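Local coordinates for protein galactitol 1-phosphate 5-dehydrogenase (Escherichia coli, PDB 4UEJ) that oxidises galactitol 1-phosphate to D-tagatose 6-phosphate with NAD(+), as a homodimeric zinc-dependent dehydrogenase of galactitol metabolism, at residues A[111-114]-A[120-123]; A[148-153]-A[299-304]; A[154-159]-A[230-235]; A[241-246]-A[264-269]; A[289-292]-A[296-299]. All blocks are in the same frame, centred on the assembly; numbering follows the deposited sequence. Where two conformers were deposited one is given.

Contact 1: residues A[111-114]-A[120-123]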
# COMPACT_ATOMS: atom_id res chain seq x y z
N SER A 111 -24.66 7.82 10.47
CA SER A 111 -23.78 6.88 11.16
C SER A 111 -23.50 7.35 12.58
O SER A 111 -23.77 6.63 13.55
CB SER A 111 -22.48 6.69 10.39
OG SER A 111 -21.62 5.77 11.04
N ARG A 112 -22.97 8.56 12.72
CA ARG A 112 -22.68 9.10 14.04
C ARG A 112 -23.82 9.98 14.57
O ARG A 112 -23.90 10.25 15.77
CB ARG A 112 -21.36 9.89 14.02
CG ARG A 112 -20.16 9.02 13.68
CD ARG A 112 -18.85 9.78 13.76
NE ARG A 112 -17.72 8.92 13.40
CZ ARG A 112 -16.44 9.24 13.57
NH1 ARG A 112 -16.11 10.42 14.08
NH2 ARG A 112 -15.49 8.39 13.20
N ARG A 113 -24.68 10.43 13.66
CA ARG A 113 -25.94 11.09 14.00
C ARG A 113 -27.00 10.53 13.06
O ARG A 113 -26.65 9.91 12.06
CB ARG A 113 -25.84 12.62 13.84
CG ARG A 113 -25.44 13.06 12.43
CD ARG A 113 -25.93 14.47 12.10
NE ARG A 113 -27.38 14.51 11.89
CZ ARG A 113 -28.05 15.61 11.57
NH1 ARG A 113 -27.40 16.76 11.43
NH2 ARG A 113 -29.36 15.56 11.40
N ASP A 114 -28.27 10.75 13.38
CA ASP A 114 -29.35 10.23 12.55
C ASP A 114 -29.31 10.84 11.15
O ASP A 114 -28.83 11.96 10.95
CB ASP A 114 -30.71 10.49 13.21
CG ASP A 114 -30.98 9.53 14.36
OD1 ASP A 114 -30.20 8.57 14.53
OD2 ASP A 114 -31.97 9.73 15.09
N TYR A 120 -37.84 14.68 6.58
CA TYR A 120 -37.07 15.91 6.73
C TYR A 120 -35.84 15.69 7.58
O TYR A 120 -35.81 14.81 8.44
CB TYR A 120 -37.91 17.02 7.38
CG TYR A 120 -39.13 17.43 6.61
CD1 TYR A 120 -40.33 16.73 6.73
CD2 TYR A 120 -39.11 18.55 5.77
CE1 TYR A 120 -41.46 17.11 6.04
CE2 TYR A 120 -40.26 18.94 5.07
CZ TYR A 120 -41.42 18.21 5.21
OH TYR A 120 -42.56 18.59 4.52
N ILE A 121 -34.81 16.49 7.34
CA ILE A 121 -33.64 16.47 8.20
C ILE A 121 -33.06 17.87 8.34
O ILE A 121 -33.16 18.69 7.42
CB ILE A 121 -32.58 15.48 7.65
CG1 ILE A 121 -31.48 15.25 8.69
CG2 ILE A 121 -32.04 15.96 6.29
CD1 ILE A 121 -30.44 14.21 8.27
N VAL A 122 -32.51 18.18 9.51
CA VAL A 122 -31.79 19.42 9.69
C VAL A 122 -30.28 19.13 9.72
O VAL A 122 -29.85 18.23 10.43
CB VAL A 122 -32.22 20.14 10.98
CG1 VAL A 122 -31.28 21.29 11.30
CG2 VAL A 122 -33.66 20.65 10.83
N VAL A 123 -29.52 19.86 8.92
CA VAL A 123 -28.07 19.67 8.83
C VAL A 123 -27.37 21.02 8.68
O VAL A 123 -28.02 22.04 8.47
CB VAL A 123 -27.66 18.78 7.63
CG1 VAL A 123 -28.34 17.41 7.70
CG2 VAL A 123 -27.98 19.46 6.31

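Contact 2: residues A[148-153]-A[299-304]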
# COMPACT_ATOMS: atom_id res chain seq x y z
N VAL A 148 -17.20 8.27 -3.93
CA VAL A 148 -16.36 7.25 -3.30
C VAL A 148 -15.29 6.76 -4.28
O VAL A 148 -14.08 6.78 -3.98
CB VAL A 148 -17.19 6.07 -2.81
CG1 VAL A 148 -16.29 4.97 -2.29
CG2 VAL A 148 -18.15 6.52 -1.71
N GLY A 149 -15.73 6.35 -5.46
CA GLY A 149 -14.83 5.89 -6.50
C GLY A 149 -13.95 7.00 -7.01
O GLY A 149 -12.76 6.79 -7.24
N LEU A 150 -14.52 8.19 -7.16
CA LEU A 150 -13.75 9.33 -7.63
C LEU A 150 -12.63 9.68 -6.66
O LEU A 150 -11.55 10.07 -7.08
CB LEU A 150 -14.64 10.55 -7.84
CG LEU A 150 -15.60 10.44 -9.03
CD1 LEU A 150 -16.34 11.78 -9.18
CD2 LEU A 150 -14.83 10.14 -10.29
N HIS A 151 -12.91 9.53 -5.37
CA HIS A 151 -11.89 9.83 -4.36
C HIS A 151 -10.72 8.87 -4.48
O HIS A 151 -9.56 9.29 -4.40
CB HIS A 151 -12.47 9.75 -2.95
CG HIS A 151 -11.49 10.13 -1.89
ND1 HIS A 151 -10.97 11.40 -1.78
CD2 HIS A 151 -10.90 9.40 -0.91
CE1 HIS A 151 -10.11 11.45 -0.78
NE2 HIS A 151 -10.06 10.25 -0.23
N ALA A 152 -11.02 7.59 -4.67
CA ALA A 152 -9.96 6.60 -4.91
C ALA A 152 -9.15 6.92 -6.16
O ALA A 152 -7.91 6.85 -6.11
CB ALA A 152 -10.53 5.21 -4.98
N PHE A 153 -9.81 7.25 -7.27
CA PHE A 153 -9.08 7.68 -8.48
C PHE A 153 -8.18 8.89 -8.20
O PHE A 153 -7.04 8.97 -8.67
CB PHE A 153 -10.04 8.02 -9.63
CG PHE A 153 -10.80 6.85 -10.16
CD1 PHE A 153 -10.33 5.55 -10.01
CD2 PHE A 153 -12.01 7.03 -10.81
CE1 PHE A 153 -11.04 4.47 -10.51
CE2 PHE A 153 -12.73 5.94 -11.31
CZ PHE A 153 -12.25 4.66 -11.14
N TRP A 299 -16.88 15.98 -5.76
CA TRP A 299 -18.29 16.34 -5.77
C TRP A 299 -18.68 17.11 -7.04
O TRP A 299 -19.68 16.79 -7.67
CB TRP A 299 -18.61 17.13 -4.50
CG TRP A 299 -18.55 16.22 -3.32
CD1 TRP A 299 -17.42 15.72 -2.72
CD2 TRP A 299 -19.66 15.61 -2.66
NE1 TRP A 299 -17.76 14.86 -1.70
CE2 TRP A 299 -19.14 14.78 -1.64
CE3 TRP A 299 -21.05 15.71 -2.80
CZ2 TRP A 299 -19.96 14.04 -0.79
CZ3 TRP A 299 -21.85 14.98 -1.96
CH2 TRP A 299 -21.31 14.16 -0.96
N GLU A 300 -17.87 18.09 -7.41
CA GLU A 300 -18.07 18.81 -8.67
C GLU A 300 -17.96 17.88 -9.86
O GLU A 300 -18.78 17.94 -10.77
CB GLU A 300 -17.06 19.95 -8.84
CG GLU A 300 -17.07 20.99 -7.76
CD GLU A 300 -16.30 22.23 -8.16
OE1 GLU A 300 -15.19 22.07 -8.72
OE2 GLU A 300 -16.80 23.35 -7.93
N THR A 301 -16.96 17.01 -9.86
CA THR A 301 -16.82 16.05 -10.95
C THR A 301 -18.04 15.14 -11.07
O THR A 301 -18.53 14.89 -12.17
CB THR A 301 -15.55 15.18 -10.78
OG1 THR A 301 -14.41 16.04 -10.76
CG2 THR A 301 -15.41 14.21 -11.94
N ALA A 302 -18.55 14.66 -9.94
CA ALA A 302 -19.69 13.74 -9.96
C ALA A 302 -20.89 14.43 -10.59
O ALA A 302 -21.58 13.87 -11.43
CB ALA A 302 -20.03 13.26 -8.56
N SER A 303 -21.11 15.67 -10.16
CA SER A 303 -22.21 16.44 -10.69
C SER A 303 -22.05 16.63 -12.20
O SER A 303 -23.00 16.46 -12.96
CB SER A 303 -22.31 17.78 -9.98
OG SER A 303 -23.45 18.48 -10.46
N ARG A 304 -20.84 16.96 -12.62
CA ARG A 304 -20.61 17.24 -14.03
C ARG A 304 -20.77 16.01 -14.90
O ARG A 304 -21.40 16.08 -15.96
CB ARG A 304 -19.23 17.84 -14.22
CG ARG A 304 -19.15 19.23 -13.63
CD ARG A 304 -17.71 19.72 -13.56
NE ARG A 304 -17.66 21.08 -13.06
CZ ARG A 304 -16.56 21.83 -13.03
NH1 ARG A 304 -15.41 21.34 -13.47
NH2 ARG A 304 -16.62 23.06 -12.56

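Contact 3: residues A[154-159]-A[230-235]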
# COMPACT_ATOMS: atom_id res chain seq x y z
N HIS A 154 -8.70 9.84 -7.44
CA HIS A 154 -7.94 11.03 -7.09
C HIS A 154 -6.68 10.69 -6.31
O HIS A 154 -5.60 11.21 -6.60
CB HIS A 154 -8.80 12.00 -6.28
CG HIS A 154 -8.09 13.24 -5.86
ND1 HIS A 154 -8.44 13.97 -4.74
CD2 HIS A 154 -7.04 13.90 -6.42
CE1 HIS A 154 -7.65 15.01 -4.62
NE2 HIS A 154 -6.79 15.00 -5.63
N LEU A 155 -6.80 9.79 -5.34
CA LEU A 155 -5.63 9.38 -4.55
C LEU A 155 -4.60 8.68 -5.42
O LEU A 155 -3.42 8.73 -5.12
CB LEU A 155 -6.03 8.46 -3.41
CG LEU A 155 -6.85 9.13 -2.29
CD1 LEU A 155 -7.23 8.08 -1.26
CD2 LEU A 155 -6.08 10.26 -1.65
N ALA A 156 -5.06 8.05 -6.49
CA ALA A 156 -4.17 7.33 -7.41
C ALA A 156 -3.63 8.22 -8.52
O ALA A 156 -2.99 7.72 -9.44
CB ALA A 156 -4.90 6.14 -8.01
N GLN A 157 -3.90 9.52 -8.43
CA GLN A 157 -3.47 10.50 -9.43
C GLN A 157 -4.14 10.24 -10.78
O GLN A 157 -3.54 10.45 -11.84
CB GLN A 157 -1.94 10.52 -9.57
CG GLN A 157 -1.20 11.13 -8.37
CD GLN A 157 -1.23 10.24 -7.14
OE1 GLN A 157 -0.93 9.04 -7.21
NE2 GLN A 157 -1.59 10.82 -6.00
N GLY A 158 -5.37 9.77 -10.74
CA GLY A 158 -6.20 9.67 -11.93
C GLY A 158 -6.22 8.30 -12.57
O GLY A 158 -5.41 7.44 -12.23
N CYS A 159 -7.14 8.09 -13.51
CA CYS A 159 -7.21 6.79 -14.17
C CYS A 159 -6.93 6.89 -15.66
O CYS A 159 -7.01 5.90 -16.38
CB CYS A 159 -8.58 6.14 -13.93
SG CYS A 159 -9.96 7.10 -14.55
N ASN A 230 0.57 -0.43 -15.92
CA ASN A 230 -0.22 0.75 -15.57
C ASN A 230 -1.62 0.41 -15.08
O ASN A 230 -2.61 1.06 -15.44
CB ASN A 230 -0.28 1.70 -16.75
CG ASN A 230 1.10 2.16 -17.18
OD1 ASN A 230 1.79 2.86 -16.44
ND2 ASN A 230 1.51 1.75 -18.38
N GLN A 231 -1.69 -0.62 -14.24
CA GLN A 231 -2.95 -1.00 -13.63
C GLN A 231 -3.32 -0.14 -12.45
O GLN A 231 -2.47 0.29 -11.67
CB GLN A 231 -2.91 -2.46 -13.18
CG GLN A 231 -3.01 -3.44 -14.31
CD GLN A 231 -2.96 -4.86 -13.82
OE1 GLN A 231 -2.70 -5.11 -12.64
NE2 GLN A 231 -3.22 -5.80 -14.71
N LEU A 232 -4.61 0.09 -12.33
CA LEU A 232 -5.20 0.68 -11.14
C LEU A 232 -6.36 -0.21 -10.76
O LEU A 232 -7.35 -0.31 -11.50
CB LEU A 232 -5.66 2.12 -11.42
CG LEU A 232 -6.55 2.76 -10.37
CD1 LEU A 232 -5.80 2.77 -9.04
CD2 LEU A 232 -6.93 4.18 -10.80
N ILE A 233 -6.21 -0.89 -9.63
CA ILE A 233 -7.17 -1.85 -9.17
C ILE A 233 -7.94 -1.24 -8.00
O ILE A 233 -7.34 -0.78 -7.03
CB ILE A 233 -6.48 -3.15 -8.73
CG1 ILE A 233 -5.55 -3.68 -9.84
CG2 ILE A 233 -7.49 -4.18 -8.30
CD1 ILE A 233 -4.72 -4.89 -9.43
N LEU A 234 -9.26 -1.21 -8.10
CA LEU A 234 -10.06 -0.74 -6.96
C LEU A 234 -10.74 -1.92 -6.32
O LEU A 234 -11.54 -2.61 -6.95
CB LEU A 234 -11.12 0.27 -7.39
CG LEU A 234 -10.76 1.75 -7.36
CD1 LEU A 234 -9.64 2.03 -8.35
CD2 LEU A 234 -12.02 2.57 -7.67
N GLU A 235 -10.41 -2.16 -5.06
CA GLU A 235 -11.04 -3.20 -4.27
C GLU A 235 -12.26 -2.59 -3.59
O GLU A 235 -12.12 -1.82 -2.64
CB GLU A 235 -10.06 -3.77 -3.23
CG GLU A 235 -10.39 -5.18 -2.80
CD GLU A 235 -11.81 -5.30 -2.29
OE1 GLU A 235 -12.14 -4.68 -1.25
OE2 GLU A 235 -12.62 -5.95 -2.97

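Contact 4: residues A[241-246]-A[264-269]. With ZN (zinc ion), chain E.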
# COMPACT_ATOMS: atom_id res chain seq x y z
N GLN A 241 -11.05 -12.31 0.64
CA GLN A 241 -10.74 -13.02 -0.59
C GLN A 241 -10.45 -12.06 -1.74
O GLN A 241 -9.64 -12.35 -2.61
CB GLN A 241 -11.88 -13.97 -0.98
CG GLN A 241 -12.19 -15.04 0.06
CD GLN A 241 -13.26 -14.61 1.05
OE1 GLN A 241 -13.40 -13.43 1.37
NE2 GLN A 241 -14.05 -15.58 1.53
N THR A 242 -11.10 -10.90 -1.75
CA THR A 242 -10.91 -9.99 -2.88
C THR A 242 -9.66 -9.13 -2.71
O THR A 242 -9.04 -8.78 -3.70
CB THR A 242 -12.13 -9.08 -3.14
OG1 THR A 242 -12.46 -8.34 -1.95
CG2 THR A 242 -13.34 -9.91 -3.58
N VAL A 243 -9.29 -8.80 -1.47
CA VAL A 243 -8.01 -8.12 -1.22
C VAL A 243 -6.87 -9.03 -1.65
O VAL A 243 -5.95 -8.61 -2.35
CB VAL A 243 -7.81 -7.74 0.26
CG1 VAL A 243 -6.46 -7.05 0.45
CG2 VAL A 243 -8.93 -6.84 0.74
N GLU A 244 -6.92 -10.29 -1.21
CA GLU A 244 -5.96 -11.29 -1.65
C GLU A 244 -5.93 -11.42 -3.17
O GLU A 244 -4.85 -11.48 -3.77
CB GLU A 244 -6.28 -12.65 -1.02
CG GLU A 244 -5.38 -13.78 -1.45
CD GLU A 244 -5.78 -15.11 -0.83
OE1 GLU A 244 -6.99 -15.43 -0.82
OE2 GLU A 244 -4.90 -15.84 -0.33
N LEU A 245 -7.11 -11.46 -3.78
CA LEU A 245 -7.19 -11.61 -5.23
C LEU A 245 -6.48 -10.46 -5.94
O LEU A 245 -5.74 -10.66 -6.91
CB LEU A 245 -8.65 -11.68 -5.68
CG LEU A 245 -8.82 -11.77 -7.20
CD1 LEU A 245 -8.33 -13.10 -7.69
CD2 LEU A 245 -10.28 -11.54 -7.57
N ALA A 246 -6.69 -9.25 -5.43
CA ALA A 246 -6.13 -8.07 -6.06
C ALA A 246 -4.61 -8.16 -6.09
O ALA A 246 -3.97 -7.87 -7.10
CB ALA A 246 -6.59 -6.81 -5.31
N GLN A 264 -13.90 -9.14 8.42
CA GLN A 264 -13.17 -10.31 8.88
C GLN A 264 -11.68 -10.05 8.76
O GLN A 264 -11.27 -9.17 7.99
CB GLN A 264 -13.56 -11.55 8.08
CG GLN A 264 -15.05 -11.76 7.94
CD GLN A 264 -15.37 -13.04 7.20
OE1 GLN A 264 -14.65 -13.42 6.27
NE2 GLN A 264 -16.45 -13.71 7.60
N ASP A 265 -10.88 -10.81 9.50
CA ASP A 265 -9.43 -10.68 9.44
C ASP A 265 -8.90 -11.01 8.05
O ASP A 265 -9.51 -11.76 7.29
CB ASP A 265 -8.76 -11.60 10.46
CG ASP A 265 -9.01 -11.18 11.89
OD1 ASP A 265 -9.74 -10.18 12.10
OD2 ASP A 265 -8.46 -11.83 12.80
N LEU A 266 -7.73 -10.46 7.75
CA LEU A 266 -7.06 -10.76 6.50
C LEU A 266 -5.84 -11.62 6.79
O LEU A 266 -4.93 -11.16 7.46
CB LEU A 266 -6.66 -9.47 5.78
CG LEU A 266 -5.88 -9.61 4.47
CD1 LEU A 266 -6.73 -10.34 3.42
CD2 LEU A 266 -5.46 -8.24 3.95
N HIS A 267 -5.83 -12.85 6.30
CA HIS A 267 -4.63 -13.68 6.41
C HIS A 267 -3.97 -13.74 5.04
O HIS A 267 -4.54 -14.26 4.09
CB HIS A 267 -4.97 -15.10 6.91
CG HIS A 267 -3.77 -15.98 7.07
ND1 HIS A 267 -3.37 -16.48 8.30
CD2 HIS A 267 -2.88 -16.46 6.17
CE1 HIS A 267 -2.29 -17.22 8.14
NE2 HIS A 267 -1.97 -17.22 6.86
N LEU A 268 -2.76 -13.19 4.94
CA LEU A 268 -2.02 -13.32 3.69
C LEU A 268 -0.88 -14.30 3.89
O LEU A 268 -0.14 -14.20 4.86
CB LEU A 268 -1.48 -11.96 3.23
CG LEU A 268 -2.47 -10.85 2.85
CD1 LEU A 268 -1.70 -9.65 2.34
CD2 LEU A 268 -3.47 -11.33 1.82
N THR A 269 -0.74 -15.24 2.97
CA THR A 269 0.43 -16.10 2.98
C THR A 269 1.67 -15.25 2.77
O THR A 269 1.59 -14.14 2.23
CB THR A 269 0.35 -17.16 1.89
OG1 THR A 269 0.40 -16.50 0.62
CG2 THR A 269 -0.94 -17.94 2.01
ZN ZN E . -4.18 -16.39 10.12
O HOH W 1 -2.64 -15.11 0.81
O HOH W 2 -5.89 -17.81 10.07

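Contact 5: residues A[289-292]-A[296-299]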
# COMPACT_ATOMS: atom_id res chain seq x y z
N ASN A 289 -14.67 10.36 1.04
CA ASN A 289 -14.77 10.95 -0.28
C ASN A 289 -14.66 12.46 -0.35
O ASN A 289 -15.47 13.13 -1.00
CB ASN A 289 -16.10 10.50 -0.92
CG ASN A 289 -17.26 10.36 0.09
OD1 ASN A 289 -17.16 9.71 1.14
ND2 ASN A 289 -18.39 10.94 -0.26
N TYR A 290 -13.65 13.01 0.31
CA TYR A 290 -13.54 14.45 0.44
C TYR A 290 -12.14 14.92 0.17
O TYR A 290 -11.17 14.18 0.38
CB TYR A 290 -13.96 14.91 1.84
CG TYR A 290 -15.31 14.36 2.18
CD1 TYR A 290 -16.46 14.96 1.69
CD2 TYR A 290 -15.44 13.22 2.95
CE1 TYR A 290 -17.69 14.45 1.97
CE2 TYR A 290 -16.67 12.70 3.24
CZ TYR A 290 -17.80 13.33 2.74
OH TYR A 290 -19.05 12.83 3.01
N SER A 291 -12.05 16.16 -0.28
CA SER A 291 -10.77 16.81 -0.47
C SER A 291 -10.99 18.31 -0.43
O SER A 291 -12.12 18.79 -0.35
CB SER A 291 -10.11 16.38 -1.78
OG SER A 291 -10.93 16.69 -2.89
N SER A 292 -9.90 19.06 -0.47
CA SER A 292 -9.97 20.51 -0.39
C SER A 292 -9.96 21.13 -1.79
O SER A 292 -9.26 20.65 -2.67
CB SER A 292 -8.80 21.04 0.44
OG SER A 292 -8.72 22.45 0.35
N GLY A 296 -14.81 19.06 -2.02
CA GLY A 296 -13.75 18.51 -2.84
C GLY A 296 -14.12 18.40 -4.30
O GLY A 296 -15.31 18.38 -4.65
N GLN A 297 -13.11 18.35 -5.16
CA GLN A 297 -13.35 18.28 -6.59
C GLN A 297 -14.17 17.05 -6.96
O GLN A 297 -14.88 17.07 -7.97
CB GLN A 297 -12.04 18.29 -7.36
CG GLN A 297 -11.25 17.00 -7.29
CD GLN A 297 -10.85 16.52 -8.67
OE1 GLN A 297 -11.45 16.91 -9.67
NE2 GLN A 297 -9.83 15.66 -8.72
N GLU A 298 -14.11 15.99 -6.14
CA GLU A 298 -14.88 14.78 -6.41
C GLU A 298 -16.37 15.09 -6.59
O GLU A 298 -17.05 14.52 -7.46
CB GLU A 298 -14.72 13.74 -5.29
CG GLU A 298 -13.31 13.15 -5.13
CD GLU A 298 -12.44 13.93 -4.15
OE1 GLU A 298 -12.63 15.17 -4.03
OE2 GLU A 298 -11.56 13.32 -3.48
N TRP A 299 -16.88 15.98 -5.76
CA TRP A 299 -18.29 16.34 -5.77
C TRP A 299 -18.68 17.11 -7.04
O TRP A 299 -19.68 16.79 -7.67
CB TRP A 299 -18.61 17.13 -4.50
CG TRP A 299 -18.55 16.22 -3.32
CD1 TRP A 299 -17.42 15.72 -2.72
CD2 TRP A 299 -19.66 15.61 -2.66
NE1 TRP A 299 -17.76 14.86 -1.70
CE2 TRP A 299 -19.14 14.78 -1.64
CE3 TRP A 299 -21.05 15.71 -2.80
CZ2 TRP A 299 -19.96 14.04 -0.79
CZ3 TRP A 299 -21.85 14.98 -1.96
CH2 TRP A 299 -21.31 14.16 -0.96
O HOH W 3 -10.34 18.90 -4.42

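Contact 1: residues A[111-114]-A[120-123]
R113 reaches from its loop to the strand and grips the carbonyl oxygen of V122 end-on. The hydrogen bonds carry the contact: R113 NH1 donates to V122 O at 3.0 Å and R113 NH2 to the same V122 O at 2.9 Å, with the oxygen at the edge of the guanidinium group and close to its plane. The third nitrogen turns back to its own loop, R113 NE giving a bond of 3.1 Å to D114 O. A bend at chi3 (-73°) lets one flat group serve both carbonyls.

Aliphatic carbons flank the guanidinium group. I121 CG1 comes obliquely to within 3.5 Å of R113 NH2, while V123 CG1 lies 3.9 Å from R113 NH1. Branched residues suit the strand, and the backbones of I121 and V123 pair with strand 27-36. The carboxylate of D114 leads away, to Y52 and T56.

A leucine in place of R113 would probably leave the V122 and D114 carbonyls without these donors and remove this tie between loop and strand. In its chemistry the contact is a charged group held by uncharged backbone carbonyls: two nitrogens on V122 O, and NE on D114 O.

Contact 2: residues A[148-153]-A[299-304]
T301 and A302 receive the end of L150, a single methyl group carrying the touch between two helices; the nearest CA atoms of the two segments, those of L150 and A302, stand 7.8 Å apart. Along the second helix, W299 comes first and turns its indole to the beginning of the other helix, packing on I143, E144 and T147. Two residues on, T301 offers its methyl: T301 CG2 lies 3.8 Å from L150 CD1. Its hydroxyl bonds back to the carbonyl of Q297, with OG1 beside the backbone N (chi1 -60°), and this leaves CG2 to face the leucine. A threonine therefore suits the place, its polar branch satisfied within its own helix and its apolar branch available for packing.

A302 follows, its small side chain letting L150 CD1 come up to the helix backbone, 3.7 Å from A302 N and 4.0 Å from A302 CB. L150 makes this reach by extending CD1 (chi2 -176°), and it also touches C179 and L183. No hydrogen bond crosses between the segments. Elsewhere on the first helix, H151 NE2 bonds to E280 of the second subunit. The packing joins helix 297-307, which follows the last strand of the Rossmann sheet, to helix 143-155, whose E144 is by similarity a ligand of the catalytic zinc in this alcohol dehydrogenase family.

Contact 3: residues A[154-159]-A[230-235]
C159 and L232 bring the backbones nearest, 7.1 Å between their CA atoms, where the chain leaving helix 143-155 passes over strand 231-235. L232 is the side chain that spans the two segments. Its CG stands anti to the backbone N (chi1 168°), sending both methyl groups across to the turn. L232 CD1 rests 3.6 Å from A156 CB. L232 CD2 lies 3.9 Å from G158 O and 4.0 Å from C159 CB, and it too stays near A156 CB. A156 suits its place because a single methyl fits between the backbone and the leucine, and C159 turns the same kind of small apolar face to it through CB.

The turn itself is a Schellman motif that ends the helix. Q157 has positive phi (64°) as its C-prime residue, Q157 N bonds to H154 O at 3.0 Å, and G158 N closes the motif on F153 O at 2.8 Å. G158 follows with backbone angles that would press a CB against the preceding carbonyl, so a residue without a side chain fits there.

On the other side lies the fourth strand of the Rossmann-type parallel sheet in sequence order, set between strands 163-167 and 255-258. L232 belongs to the face covered by helix 143-155, and F153 CD1 of that helix adds a further contact 3.8 Å from L232 CD2. The carbonyl of A156 bonds to Q255 NE2, and G158 O bonds to K162 NZ.

Contact 4: residues A[241-246]-A[264-269]
Strand 266-268 belongs to the dimer interface, where it forms an antiparallel ladder with a strand of the second subunit, and helix 240-249 packs against it through V243 and E244. V243 CG1 meets L266 CD2 at 3.8 Å, the two side chains crossing at a slant. CG1 of V243 (chi1 179°) and CG of L266 (chi1 178°) both stand anti to their backbone N, which carries V243 CG1 and L266 CD2 to each other. Farther along, E244 uses only its aliphatic root: E244 CB lies 4.2 Å from L268 CD2. Branched apolar residues suit this buried seam, and F273 of the second subunit packs on both V243 and L266.

The helix is the one that follows strand 231-235 of the Rossmann-type domain, so within this domain the contact backs the strand that pairs across the dimer.

The carboxylate end of E244 takes a polar route. E244 OE2 accepts a hydrogen bond from a water at 2.6 Å, and the same water accepts one from T269 N at 2.9 Å, bridging helix and strand end. T269 in turn is the N-cap of helix 270-278, its OG1 bonding to T272 N.

H267 points away from helix 240-249, as expected of the residue between L266 and L268. H267 ND1 binds a zinc ion at 2.0 Å, H267 ND1 of the second subunit binds the same ion, and a water completes the observed set at 2.2 Å. This shared ion is separate from the catalytic zinc and the four-cysteine zinc. NE2 of H267 bonds to D265 of the second subunit.

Contact 5: residues A[289-292]-A[296-299]
W299 meets N289 and Y290 in the first turn of helix 297-307, whose N-cap is G296, beside the cleft that holds the catalytic zinc. From CB the indole is set by chi1 -70°, CG lying beside the backbone N, and this brings its nitrogen edge to the preceding loop. W299 CD1 passes N289 O at 3.7 Å. Next, W299 NE1 donates to N289 O at 3.0 Å and so pairs the polar edge of a buried ring; the donor lies nearly in line with the C=O bond, although the N-H itself is bent at 146°. CE2 comes near Y290 CE1, and W299 CZ2, the next atom along the same edge, lies 3.6 Å from Y290 CE1 and 3.5 Å from N289 ND2. The two rings are nearly parallel, 15° apart, but slid so far that they barely overlap. N289 ND2 itself bonds to T147. A leucine in place of W299 would probably leave N289 O without its donor and open a gap beside Y290.

G296 suits its place because a CB would run into S291 OG and the carbonyl before it. E298 stretches from the helix to the loop: its OE2 bonds to H151, while E298 OE1 accepts a hydrogen bond from S291 OG at 2.5 Å, on its syn lone pair. One water joins three polar groups, donating to S291 OG and S292 O and accepting from Q297 N at 2.9 Å.

Overall arrangement
Contacts 2 to 5 are buried, contact 1 only partly so. Contacts 2, 3 and 5 form one connected group: helix 143-155 serves 2 and 3, helix 297-307 serves 2 and 5, and H154 reaches from contact 3 towards contact 5. Contacts 3 and 4 are linked through E235 and T242, and both touch the second subunit. Contact 1 stands apart in the GroES-like domain, its centre about 21 Å from that of contact 5. The chemistry follows place. Contacts 2 and 3 are van der Waals packing without a hydrogen bond across their segments, contact 5 near the catalytic zinc is rich in hydrogen bonds, contact 1 rests on one arginine, and contact 4 sets an apolar seam against the dimer interface.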